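Local coordinates for protein serpin-12 (Manduca sexta, PDB 6CJ7) that controls the prophenoloxidase activation system in larval hemolymph, probably by inhibiting serine proteases as other serpins do, at residues S250-E255 and P358-L363. Sequence-based numbering, arbitrary orientation.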
ATOM      1  N   SER A 250      11.535   9.527   7.420  1.00 37.30           N
ATOM      2  CA  SER A 250      11.581   9.167   8.836  1.00 42.67           C
ATOM      3  C   SER A 250      10.803  10.157   9.698  1.00 43.05           C
ATOM      4  O   SER A 250      10.140   9.761  10.667  1.00 46.75           O
ATOM      5  CB  SER A 250      13.031   9.080   9.306  1.00 48.96           C
ATOM      6  OG  SER A 250      13.685   7.971   8.720  1.00 53.34           O
ATOM      7  N   SER A 251      10.859  11.446   9.357  1.00 41.19           N
ATOM      8  CA  SER A 251      10.265  12.489  10.183  1.00 45.80           C
ATOM      9  C   SER A 251       8.795  12.745   9.878  1.00 44.07           C
ATOM     10  O   SER A 251       8.097  13.332  10.712  1.00 50.31           O
ATOM     11  CB  SER A 251      11.039  13.803  10.014  1.00 53.38           C
ATOM     12  OG  SER A 251      10.764  14.411   8.759  1.00 56.58           O
ATOM     13  N   LEU A 252       8.310  12.317   8.716  1.00 34.48           N
ATOM     14  CA  LEU A 252       6.989  12.714   8.239  1.00 33.13           C
ATOM     15  C   LEU A 252       5.904  11.848   8.868  1.00 34.14           C
ATOM     16  O   LEU A 252       5.853  10.638   8.627  1.00 36.90           O
ATOM     17  CB  LEU A 252       6.940  12.609   6.716  1.00 34.14           C
ATOM     18  CG  LEU A 252       5.648  13.058   6.038  1.00 35.98           C
ATOM     19  CD1 LEU A 252       5.470  14.560   6.185  1.00 39.57           C
ATOM     20  CD2 LEU A 252       5.650  12.653   4.568  1.00 34.91           C
ATOM     21  N   SER A 253       5.022  12.466   9.651  1.00 31.26           N
ATOM     22  CA  SER A 253       3.895  11.749  10.228  1.00 28.81           C
ATOM     23  C   SER A 253       2.686  11.820   9.300  1.00 28.21           C
ATOM     24  O   SER A 253       2.565  12.716   8.463  1.00 30.50           O
ATOM     25  CB  SER A 253       3.531  12.314  11.601  1.00 31.23           C
ATOM     26  OG  SER A 253       2.858  13.553  11.485  1.00 33.20           O
ATOM     27  N   MET A 254       1.785  10.846   9.450  1.00 29.47           N
ATOM     28  CA  MET A 254       0.554  10.881   8.668  1.00 28.24           C
ATOM     29  C   MET A 254      -0.403  11.958   9.163  1.00 29.40           C
ATOM     30  O   MET A 254      -1.280  12.385   8.406  1.00 28.13           O
ATOM     31  CB  MET A 254      -0.133   9.513   8.675  1.00 29.62           C
ATOM     32  CG  MET A 254       0.594   8.442   7.870  1.00 29.05           C
ATOM     33  SD  MET A 254       0.957   8.920   6.158  1.00 29.95           S
ATOM     34  CE  MET A 254       2.728   9.187   6.241  1.00 30.64           C
ATOM     35  N   GLU A 255      -0.246  12.414  10.409  1.00 27.11           N
ATOM     36  CA  GLU A 255      -0.975  13.595  10.852  1.00 30.63           C
ATOM     37  C   GLU A 255      -0.508  14.827  10.090  1.00 32.22           C
ATOM     38  O   GLU A 255      -1.323  15.679   9.718  1.00 32.87           O
ATOM     39  CB  GLU A 255      -0.802  13.785  12.360  1.00 33.18           C
ATOM     40  CG  GLU A 255      -1.491  12.708  13.212  1.00 45.58           C
ATOM     41  CD  GLU A 255      -0.822  11.337  13.121  1.00 52.48           C
ATOM     42  OE1 GLU A 255       0.415  11.274  12.937  1.00 51.55           O
ATOM     43  OE2 GLU A 255      -1.539  10.320  13.227  1.00 53.35           O
ATOM     44  N   PRO A 358      15.037  12.446  -6.078  1.00 23.73           N
ATOM     45  CA  PRO A 358      14.186  11.526  -5.309  1.00 22.79           C
ATOM     46  C   PRO A 358      13.126  12.228  -4.456  1.00 23.67           C
ATOM     47  O   PRO A 358      13.369  13.279  -3.853  1.00 24.46           O
ATOM     48  CB  PRO A 358      15.202  10.771  -4.437  1.00 21.45           C
ATOM     49  CG  PRO A 358      16.382  10.711  -5.276  1.00 24.43           C
ATOM     50  CD  PRO A 358      16.458  12.055  -6.002  1.00 23.67           C
ATOM     51  N   PHE A 359      11.945  11.617  -4.402  1.00 22.10           N
ATOM     52  CA  PHE A 359      10.789  12.226  -3.758  1.00 21.45           C
ATOM     53  C   PHE A 359       9.879  11.138  -3.215  1.00 22.88           C
ATOM     54  O   PHE A 359      10.045   9.955  -3.518  1.00 20.41           O
ATOM     55  CB  PHE A 359      10.016  13.147  -4.724  1.00 22.75           C
ATOM     56  CG  PHE A 359       9.432  12.430  -5.918  1.00 20.68           C
ATOM     57  CD1 PHE A 359      10.173  12.298  -7.087  1.00 22.47           C
ATOM     58  CD2 PHE A 359       8.138  11.948  -5.893  1.00 25.14           C
ATOM     59  CE1 PHE A 359       9.640  11.658  -8.197  1.00 23.99           C
ATOM     60  CE2 PHE A 359       7.596  11.298  -6.990  1.00 24.85           C
ATOM     61  CZ  PHE A 359       8.345  11.155  -8.147  1.00 24.68           C
ATOM     62  N   LEU A 360       8.919  11.557  -2.391  1.00 19.90           N
ATOM     63  CA  LEU A 360       7.920  10.672  -1.807  1.00 19.08           C
ATOM     64  C   LEU A 360       6.574  10.935  -2.465  1.00 21.72           C
ATOM     65  O   LEU A 360       6.200  12.091  -2.683  1.00 22.51           O
ATOM     66  CB  LEU A 360       7.766  10.919  -0.311  1.00 22.33           C
ATOM     67  CG  LEU A 360       8.931  10.649   0.619  1.00 25.02           C
ATOM     68  CD1 LEU A 360       8.420  10.836   2.043  1.00 30.93           C
ATOM     69  CD2 LEU A 360       9.461   9.225   0.407  1.00 28.15           C
ATOM     70  N   ALA A 361       5.839   9.872  -2.770  1.00 20.84           N
ATOM     71  CA  ALA A 361       4.479  10.013  -3.269  1.00 20.46           C
ATOM     72  C   ALA A 361       3.549   9.190  -2.396  1.00 18.18           C
ATOM     73  O   ALA A 361       3.840   8.035  -2.085  1.00 19.73           O
ATOM     74  CB  ALA A 361       4.371   9.572  -4.735  1.00 22.31           C
ATOM     75  N   ILE A 362       2.417   9.779  -2.015  1.00 17.32           N
ATOM     76  CA  ILE A 362       1.454   9.123  -1.142  1.00 18.61           C
ATOM     77  C   ILE A 362       0.107   9.197  -1.831  1.00 18.82           C
ATOM     78  O   ILE A 362      -0.340  10.286  -2.201  1.00 20.18           O
ATOM     79  CB  ILE A 362       1.394   9.785   0.244  1.00 18.57           C
ATOM     80  CG1 ILE A 362       2.751   9.658   0.939  1.00 21.79           C
ATOM     81  CG2 ILE A 362       0.292   9.146   1.107  1.00 18.85           C
ATOM     82  CD1 ILE A 362       2.837  10.374   2.263  1.00 26.25           C
ATOM     83  N   LEU A 363      -0.519   8.045  -2.050  1.00 15.85           N
ATOM     84  CA  LEU A 363      -1.883   8.017  -2.553  1.00 16.22           C
ATOM     85  C   LEU A 363      -2.822   8.061  -1.359  1.00 18.03           C
ATOM     86  O   LEU A 363      -2.776   7.178  -0.495  1.00 19.54           O
ATOM     87  CB  LEU A 363      -2.135   6.779  -3.411  1.00 17.33           C
ATOM     88  CG  LEU A 363      -3.568   6.757  -3.965  1.00 24.01           C
ATOM     89  CD1 LEU A 363      -3.727   7.803  -5.081  1.00 23.20           C
ATOM     90  CD2 LEU A 363      -3.937   5.352  -4.446  1.00 28.66           C
TER
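Leu252 and Met254, at the junction of two helices, face Leu360 and Ile362 on the strand, with CA atoms of Leu252 and Leu360 10.3 Å apart and those of Met254 and Ile362 10.0 Å apart. The chains run the same way, too far apart for backbone pairing, and meet through side chains alone. The turn between serpin helices G and H (245-251 and 254-260) lies over sheet B at its fourth strand, 359-365. Leu252 is the first residue beyond the end of helix 245-251; Ser253 is the N-cap of the second, its OG accepting a hydrogen bond from Asp256 N.

Leu252 points at the sheet: chi1 near -177° carries CG toward the strand, and chi2 near 68° leaves CD2 between Leu360 and Ile362. There CD2 meets Leu360 CD1 at 4.2 Å, the two leucines passing alongside each other in opposite directions, and it also lies 4.3 Å from Ile362 CD1. Leu360 also packs against Val245, Leu248 and Leu249 of helix 245-251.

Met254 starts across the strand rather than at it, but bends at chi2 and chi3 bring its methyl round to the sheet; its side chain also touches Pro371 and Met374 of the adjoining strand 370-377. Ile362 answers with an extended arm (chi2 175°), and the two meet tip to tip, Met254 CE 4.2 Å from Ile362 CD1.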